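Local structure of GH127 beta-L-arabinofuranoside (Geobacillus stearothermophilus, 4QK0) at residues Val534-Ala539 with Ala579-His584; Val593-Gly598 with Pro624-Pro629. The protein is a GH127 beta-L-arabinofuranosidase, a glycoside hydrolase that probably releases beta-L-arabinofuranose residues from arabinose-containing sugars. All blocks are in the same frame, centred on the assembly; numbering follows the deposited sequence.

Contact 1: Val534-Ala539 with Ala579-His584; sequences VERIKA and AKLEAH
R536 and V534 reach side chain first from strand 534-539 onto residues 579-584, a contact at the partly exposed surface of the C-terminal domain in which the two backbones form no ladder. The polar half belongs to R536. Its NH2 gives a hydrogen bond to A579 O (2.9 Å), nearly straight at 167°; the oxygen lies in the guanidinium plane, whereas the donor is tilted 23° from the carbonyl plane of A579. The same NH2 also bonds P576 O, so one nitrogen serves two backbone carbonyls. A water joins the two segments beside it: it donates to A579 O (2.6 Å), accepts from L581 N (2.8 Å) and takes a weak bond from R536 NH1 (3.4 Å). A579 O is thus gripped by both the arginine and the water. One methyl of L581 lies over a face of the guanidinium, CD2 being 3.3 Å from R536 NH1, and together with the edge bonds it fixes the rotation of the group. That methyl also meets V534, whose CG1 approaches L581 CD2 to 3.7 Å with the side chains crossing at about a right angle. With CG1 anti to the backbone N (chi1 174°), that branch is the one set against L581, leaving CG2 to meet A583 CB (4.2 Å). Truncating R536 to an alanine would probably leave A579 O and P576 O without their arginine donor and uncover the L581 methyl. Between V534 and R536, E535 points away from 579-584 and forms a salt bridge with R492, while K538 and A539 form an antiparallel ladder with a strand of the second subunit. L581 and R536 both rest on strand 549-554, and V534 on I596, side-chain packing within a curled, strand-rich domain that is consistent with the beta-sandwich folds accompanying the catalytic domain in GH127 enzymes.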
ATOM      1  N   VAL A 534      32.910   4.757   3.642  1.00 27.97           N
ATOM      2  CA  VAL A 534      31.575   4.241   3.252  1.00 27.93           C
ATOM      3  C   VAL A 534      30.936   3.703   4.511  1.00 24.91           C
ATOM      4  O   VAL A 534      31.507   2.882   5.132  1.00 24.51           O
ATOM      5  CB  VAL A 534      31.642   3.111   2.211  1.00 32.06           C
ATOM      6  CG1 VAL A 534      30.244   2.507   1.951  1.00 31.08           C
ATOM      7  CG2 VAL A 534      32.190   3.649   0.903  1.00 32.83           C
ATOM      8  N   GLU A 535      29.757   4.164   4.856  1.00 24.78           N
ATOM      9  CA  GLU A 535      29.097   3.679   6.010  1.00 27.52           C
ATOM     10  C   GLU A 535      27.859   2.821   5.647  1.00 27.34           C
ATOM     11  O   GLU A 535      27.136   3.116   4.715  1.00 24.91           O
ATOM     12  CB  GLU A 535      28.580   4.847   6.844  1.00 32.01           C
ATOM     13  CG  GLU A 535      29.625   5.824   7.351  1.00 36.58           C
ATOM     14  CD  GLU A 535      30.370   5.374   8.619  1.00 39.69           C
ATOM     15  OE1 GLU A 535      30.357   4.156   8.977  1.00 36.39           O
ATOM     16  OE2 GLU A 535      31.033   6.265   9.225  1.00 36.81           O
ATOM     17  N   ARG A 536      27.623   1.797   6.458  1.00 29.93           N
ATOM     18  CA  ARG A 536      26.423   0.975   6.411  1.00 30.95           C
ATOM     19  C   ARG A 536      25.455   1.543   7.437  1.00 29.44           C
ATOM     20  O   ARG A 536      25.711   1.453   8.631  1.00 31.90           O
ATOM     21  CB  ARG A 536      26.765  -0.471   6.799  1.00 33.65           C
ATOM     22  CG  ARG A 536      27.401  -1.325   5.695  1.00 39.47           C
ATOM     23  CD  ARG A 536      27.657  -2.745   6.253  1.00 42.77           C
ATOM     24  NE  ARG A 536      28.043  -3.745   5.273  1.00 51.41           N
ATOM     25  CZ  ARG A 536      29.249  -3.814   4.697  1.00 60.93           C
ATOM     26  NH1 ARG A 536      30.224  -2.939   5.001  1.00 55.14           N
ATOM     27  NH2 ARG A 536      29.493  -4.758   3.798  1.00 59.16           N
ATOM     28  N   ILE A 537      24.363   2.138   6.999  1.00 24.77           N
ATOM     29  CA  ILE A 537      23.442   2.746   7.929  1.00 25.46           C
ATOM     30  C   ILE A 537      22.314   1.765   8.291  1.00 27.37           C
ATOM     31  O   ILE A 537      21.707   1.149   7.395  1.00 29.53           O
ATOM     32  CB  ILE A 537      22.847   4.014   7.308  1.00 26.08           C
ATOM     33  CG1 ILE A 537      23.972   4.991   6.852  1.00 25.89           C
ATOM     34  CG2 ILE A 537      21.926   4.702   8.291  1.00 27.13           C
ATOM     35  CD1 ILE A 537      24.923   5.425   7.958  1.00 25.51           C
ATOM     36  N   LYS A 538      22.015   1.665   9.579  1.00 23.14           N
ATOM     37  CA  LYS A 538      20.908   0.895  10.080  1.00 28.18           C
ATOM     38  C   LYS A 538      19.804   1.765  10.647  1.00 26.61           C
ATOM     39  O   LYS A 538      20.075   2.788  11.266  1.00 30.16           O
ATOM     40  CB  LYS A 538      21.383  -0.028  11.189  1.00 30.56           C
ATOM     41  CG  LYS A 538      22.383  -1.071  10.744  1.00 33.89           C
ATOM     42  CD  LYS A 538      21.833  -2.145   9.802  1.00 38.12           C
ATOM     43  CE  LYS A 538      20.600  -2.857  10.400  1.00 46.05           C
ATOM     44  NZ  LYS A 538      19.981  -3.893   9.544  1.00 45.24           N
ATOM     45  N   ALA A 539      18.559   1.371  10.420  1.00 25.63           N
ATOM     46  CA  ALA A 539      17.441   2.092  10.986  1.00 24.99           C
ATOM     47  C   ALA A 539      17.055   1.514  12.322  1.00 25.01           C
ATOM     48  O   ALA A 539      17.277   0.332  12.600  1.00 25.12           O
ATOM     49  CB  ALA A 539      16.257   2.076  10.094  1.00 25.88           C
ATOM     50  N   ALA A 579      31.491  -7.637   3.500  1.00 51.88           N
ATOM     51  CA  ALA A 579      31.886  -7.300   2.150  1.00 54.41           C
ATOM     52  C   ALA A 579      32.614  -5.981   2.170  1.00 58.17           C
ATOM     53  O   ALA A 579      32.252  -5.072   2.913  1.00 57.34           O
ATOM     54  CB  ALA A 579      30.691  -7.198   1.228  1.00 56.37           C
ATOM     55  N   LYS A 580      33.686  -5.914   1.393  1.00 59.65           N
ATOM     56  CA  LYS A 580      34.594  -4.793   1.438  1.00 66.57           C
ATOM     57  C   LYS A 580      34.189  -3.793   0.389  1.00 52.39           C
ATOM     58  O   LYS A 580      34.206  -4.068  -0.802  1.00 48.00           O
ATOM     59  CB  LYS A 580      36.036  -5.285   1.325  1.00 78.38           C
ATOM     60  CG  LYS A 580      36.374  -6.305   2.417  1.00 84.87           C
ATOM     61  CD  LYS A 580      36.422  -5.745   3.836  1.00 84.15           C
ATOM     62  CE  LYS A 580      37.859  -5.552   4.270  1.00 85.28           C
ATOM     63  NZ  LYS A 580      38.558  -6.830   4.564  1.00 84.19           N
ATOM     64  N   LEU A 581      33.770  -2.630   0.868  1.00 47.04           N
ATOM     65  CA  LEU A 581      33.231  -1.612   0.001  1.00 45.62           C
ATOM     66  C   LEU A 581      34.306  -0.578  -0.305  1.00 43.63           C
ATOM     67  O   LEU A 581      35.164  -0.317   0.523  1.00 44.62           O
ATOM     68  CB  LEU A 581      32.026  -0.944   0.648  1.00 46.05           C
ATOM     69  CG  LEU A 581      30.658  -1.552   0.864  1.00 50.53           C
ATOM     70  CD1 LEU A 581      30.681  -3.040   0.672  1.00 53.98           C
ATOM     71  CD2 LEU A 581      30.049  -1.169   2.210  1.00 47.59           C
ATOM     72  N   GLU A 582      34.254  -0.008  -1.503  1.00 45.12           N
ATOM     73  CA  GLU A 582      35.238   0.955  -1.981  1.00 45.70           C
ATOM     74  C   GLU A 582      34.487   2.068  -2.690  1.00 39.92           C
ATOM     75  O   GLU A 582      33.419   1.846  -3.214  1.00 40.38           O
ATOM     76  CB  GLU A 582      36.217   0.331  -2.986  1.00 50.26           C
ATOM     77  CG  GLU A 582      36.982  -0.913  -2.522  1.00 64.75           C
ATOM     78  CD  GLU A 582      38.256  -0.604  -1.736  1.00 80.75           C
ATOM     79  OE1 GLU A 582      39.075  -1.526  -1.502  1.00 87.61           O
ATOM     80  OE2 GLU A 582      38.452   0.559  -1.344  1.00 88.82           O
ATOM     81  N   ALA A 583      35.062   3.265  -2.702  1.00 37.19           N
ATOM     82  CA  ALA A 583      34.481   4.406  -3.379  1.00 37.85           C
ATOM     83  C   ALA A 583      35.487   4.999  -4.293  1.00 33.63           C
ATOM     84  O   ALA A 583      36.643   5.034  -3.966  1.00 30.72           O
ATOM     85  CB  ALA A 583      34.038   5.452  -2.372  1.00 39.31           C
ATOM     86  N   HIS A 584      35.052   5.494  -5.432  1.00 35.34           N
ATOM     87  CA  HIS A 584      35.972   6.262  -6.278  1.00 37.84           C
ATOM     88  C   HIS A 584      35.175   7.173  -7.170  1.00 36.56           C
ATOM     89  O   HIS A 584      33.971   6.960  -7.411  1.00 39.43           O
ATOM     90  CB  HIS A 584      36.865   5.339  -7.141  1.00 38.11           C
ATOM     91  CG  HIS A 584      36.108   4.578  -8.180  1.00 35.11           C
ATOM     92  ND1 HIS A 584      35.482   3.383  -7.909  1.00 38.88           N
ATOM     93  CD2 HIS A 584      35.820   4.862  -9.470  1.00 35.98           C
ATOM     94  CE1 HIS A 584      34.840   2.957  -8.983  1.00 33.98           C
ATOM     95  NE2 HIS A 584      35.031   3.836  -9.948  1.00 36.44           N
TER
HETATM   96  O   HOH W   1      33.376  -2.849   3.635  1.00 53.32           O

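Contact 2: Val593-Gly598 with Pro624-Pro629; sequences VVVITG and PFRAIP
F625 folds its ring back over G598: with CG between its backbone N and carbonyl carbon (chi1 76°), CE2 comes to 3.5 Å from G598 C, and G598 N lies over one ring face, offset toward the rim. The glycine leaves the ring its place, since a beta carbon on G598 would stand only 3.0 Å from F625 CE2, too close. Beside the ring the backbones bond in both directions, F625 N to G598 O at 2.8 Å and G598 N to F625 O at a longer 3.3 Å. The I596-A627 pair repeats this, with A627 N to I596 O at 2.8 Å and I596 N to A627 O at 3.0 Å. Both are hydrogen-bonded pairs of an antiparallel ladder, and the phenylalanine covering a cross-strand glycine is the aromatic rescue of glycine in antiparallel sheets. On the other face T597 and R626 form the intervening non-hydrogen-bonded pair, lying side by side and pointing the same way, T597 CG2 4.0 Å from R626 CG. R626 CD continues to V595 CG2. Beyond I596-A627 no further bridge forms between the segments, and contact continues as packing, P629 CG lying 4.2 Å from V593 CB. Outside the pair, D565 takes the R626 NH2 in a salt bridge, N566 bonds R626 O, and Y559 bonds V594 O while packing on I596 and P629.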
ATOM      1  N   VAL A 593      30.434  11.899 -10.231  1.00 32.43           N
ATOM      2  CA  VAL A 593      29.996  11.466  -8.943  1.00 29.00           C
ATOM      3  C   VAL A 593      30.932  10.441  -8.391  1.00 29.06           C
ATOM      4  O   VAL A 593      31.588   9.740  -9.142  1.00 29.51           O
ATOM      5  CB  VAL A 593      28.590  10.859  -8.992  1.00 31.37           C
ATOM      6  CG1 VAL A 593      27.586  11.872  -9.506  1.00 32.72           C
ATOM      7  CG2 VAL A 593      28.522   9.575  -9.838  1.00 31.29           C
ATOM      8  N   VAL A 594      30.969  10.322  -7.065  1.00 24.70           N
ATOM      9  CA  VAL A 594      31.621   9.212  -6.475  1.00 24.56           C
ATOM     10  C   VAL A 594      30.631   8.005  -6.544  1.00 27.42           C
ATOM     11  O   VAL A 594      29.429   8.126  -6.251  1.00 24.67           O
ATOM     12  CB  VAL A 594      32.034   9.500  -5.029  1.00 24.80           C
ATOM     13  CG1 VAL A 594      32.541   8.231  -4.345  1.00 25.03           C
ATOM     14  CG2 VAL A 594      33.147  10.531  -4.978  1.00 24.77           C
ATOM     15  N   VAL A 595      31.150   6.824  -6.876  1.00 27.20           N
ATOM     16  CA  VAL A 595      30.328   5.605  -6.863  1.00 28.07           C
ATOM     17  C   VAL A 595      30.880   4.702  -5.808  1.00 27.97           C
ATOM     18  O   VAL A 595      32.038   4.824  -5.427  1.00 30.32           O
ATOM     19  CB  VAL A 595      30.321   4.870  -8.212  1.00 28.42           C
ATOM     20  CG1 VAL A 595      29.863   5.788  -9.302  1.00 28.28           C
ATOM     21  CG2 VAL A 595      31.704   4.338  -8.541  1.00 31.01           C
ATOM     22  N   ILE A 596      30.047   3.773  -5.328  1.00 30.28           N
ATOM     23  CA  ILE A 596      30.484   2.787  -4.323  1.00 30.20           C
ATOM     24  C   ILE A 596      30.352   1.394  -4.908  1.00 30.93           C
ATOM     25  O   ILE A 596      29.353   1.087  -5.556  1.00 36.04           O
ATOM     26  CB  ILE A 596      29.633   2.902  -3.058  1.00 30.18           C
ATOM     27  CG1 ILE A 596      29.947   4.221  -2.368  1.00 29.68           C
ATOM     28  CG2 ILE A 596      29.860   1.716  -2.130  1.00 28.90           C
ATOM     29  CD1 ILE A 596      29.028   4.524  -1.241  1.00 29.31           C
ATOM     30  N   THR A 597      31.377   0.559  -4.721  1.00 31.59           N
ATOM     31  CA  THR A 597      31.380  -0.760  -5.326  1.00 36.96           C
ATOM     32  C   THR A 597      31.730  -1.778  -4.299  1.00 34.71           C
ATOM     33  O   THR A 597      32.390  -1.482  -3.321  1.00 39.55           O
ATOM     34  CB  THR A 597      32.335  -0.882  -6.567  1.00 36.99           C
ATOM     35  OG1 THR A 597      33.686  -0.711  -6.156  1.00 43.67           O
ATOM     36  CG2 THR A 597      32.026   0.157  -7.649  1.00 36.76           C
ATOM     37  N   GLY A 598      31.321  -3.006  -4.577  1.00 37.38           N
ATOM     38  CA  GLY A 598      31.638  -4.151  -3.719  1.00 36.87           C
ATOM     39  C   GLY A 598      31.050  -5.418  -4.285  1.00 36.61           C
ATOM     40  O   GLY A 598      30.667  -5.488  -5.472  1.00 37.56           O
ATOM     41  N   PRO A 624      29.343  -8.659  -8.410  1.00 41.65           N
ATOM     42  CA  PRO A 624      29.745  -7.279  -8.156  1.00 38.79           C
ATOM     43  C   PRO A 624      28.498  -6.381  -8.094  1.00 35.61           C
ATOM     44  O   PRO A 624      27.498  -6.712  -8.747  1.00 32.92           O
ATOM     45  CB  PRO A 624      30.547  -6.915  -9.421  1.00 42.85           C
ATOM     46  CG  PRO A 624      29.873  -7.720 -10.512  1.00 45.64           C
ATOM     47  CD  PRO A 624      29.422  -9.013  -9.851  1.00 43.41           C
ATOM     48  N   PHE A 625      28.515  -5.305  -7.285  1.00 31.81           N
ATOM     49  CA  PHE A 625      27.464  -4.259  -7.385  1.00 28.01           C
ATOM     50  C   PHE A 625      28.051  -2.895  -7.457  1.00 25.58           C
ATOM     51  O   PHE A 625      29.138  -2.654  -6.963  1.00 28.54           O
ATOM     52  CB  PHE A 625      26.465  -4.261  -6.222  1.00 27.56           C
ATOM     53  CG  PHE A 625      27.004  -3.687  -4.961  1.00 27.61           C
ATOM     54  CD1 PHE A 625      26.866  -2.331  -4.622  1.00 28.32           C
ATOM     55  CD2 PHE A 625      27.636  -4.523  -4.077  1.00 28.94           C
ATOM     56  CE1 PHE A 625      27.373  -1.842  -3.411  1.00 30.52           C
ATOM     57  CE2 PHE A 625      28.144  -4.034  -2.889  1.00 29.30           C
ATOM     58  CZ  PHE A 625      27.996  -2.706  -2.553  1.00 30.27           C
ATOM     59  N   ARG A 626      27.230  -1.990  -7.923  1.00 28.47           N
ATOM     60  CA  ARG A 626      27.561  -0.609  -7.937  1.00 32.39           C
ATOM     61  C   ARG A 626      26.422   0.262  -7.473  1.00 30.01           C
ATOM     62  O   ARG A 626      25.259   0.135  -7.938  1.00 30.36           O
ATOM     63  CB  ARG A 626      27.967  -0.193  -9.364  1.00 33.54           C
ATOM     64  CG  ARG A 626      28.535   1.206  -9.351  1.00 37.99           C
ATOM     65  CD  ARG A 626      29.417   1.463 -10.551  1.00 40.37           C
ATOM     66  NE  ARG A 626      28.566   1.816 -11.664  1.00 45.21           N
ATOM     67  CZ  ARG A 626      28.972   2.459 -12.745  1.00 48.66           C
ATOM     68  NH1 ARG A 626      30.234   2.856 -12.837  1.00 50.58           N
ATOM     69  NH2 ARG A 626      28.109   2.704 -13.721  1.00 48.37           N
ATOM     70  N   ALA A 627      26.768   1.222  -6.603  1.00 28.13           N
ATOM     71  CA  ALA A 627      25.783   2.118  -6.051  1.00 28.02           C
ATOM     72  C   ALA A 627      26.142   3.535  -6.472  1.00 27.49           C
ATOM     73  O   ALA A 627      27.310   3.885  -6.526  1.00 24.34           O
ATOM     74  CB  ALA A 627      25.721   1.972  -4.538  1.00 26.98           C
ATOM     75  N   ILE A 628      25.113   4.339  -6.702  1.00 24.74           N
ATOM     76  CA  ILE A 628      25.254   5.733  -7.040  1.00 26.04           C
ATOM     77  C   ILE A 628      24.430   6.617  -6.065  1.00 28.40           C
ATOM     78  O   ILE A 628      23.624   6.097  -5.294  1.00 29.22           O
ATOM     79  CB  ILE A 628      24.756   6.009  -8.479  1.00 26.58           C
ATOM     80  CG1 ILE A 628      23.304   5.539  -8.659  1.00 26.52           C
ATOM     81  CG2 ILE A 628      25.651   5.291  -9.493  1.00 28.89           C
ATOM     82  CD1 ILE A 628      22.409   6.557  -9.266  1.00 26.60           C
ATOM     83  N   PRO A 629      24.644   7.955  -6.097  1.00 28.48           N
ATOM     84  CA  PRO A 629      23.925   8.818  -5.202  1.00 26.32           C
ATOM     85  C   PRO A 629      22.451   8.797  -5.470  1.00 23.61           C
ATOM     86  O   PRO A 629      22.033   8.850  -6.636  1.00 24.69           O
ATOM     87  CB  PRO A 629      24.499  10.223  -5.543  1.00 26.77           C
ATOM     88  CG  PRO A 629      25.887   9.962  -5.940  1.00 26.08           C
ATOM     89  CD  PRO A 629      25.783   8.675  -6.726  1.00 28.25           C
TER

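Overall arrangement
Contacts 1 and 2 follow one another along the chain, with centres 10 Å apart, and are joined through the antiparallel pairing of strands 574-586 and 593-603. E582 O probably bonds T597 N (2.8 Å) and H584 O probably bonds V595 N (2.9 Å), so strand 593-603 carries residues 582-584 on one flank and 624-629 on the other. Between those two bonds A583 CB packs 3.7 Å from V595 O. The second subunit reaches contact 1 but not the segments of contact 2, which is the more buried. Both lie in the C-terminal domain, about 26 to 27 Å from contact centre to chain centre, and neither holds a bound ligand.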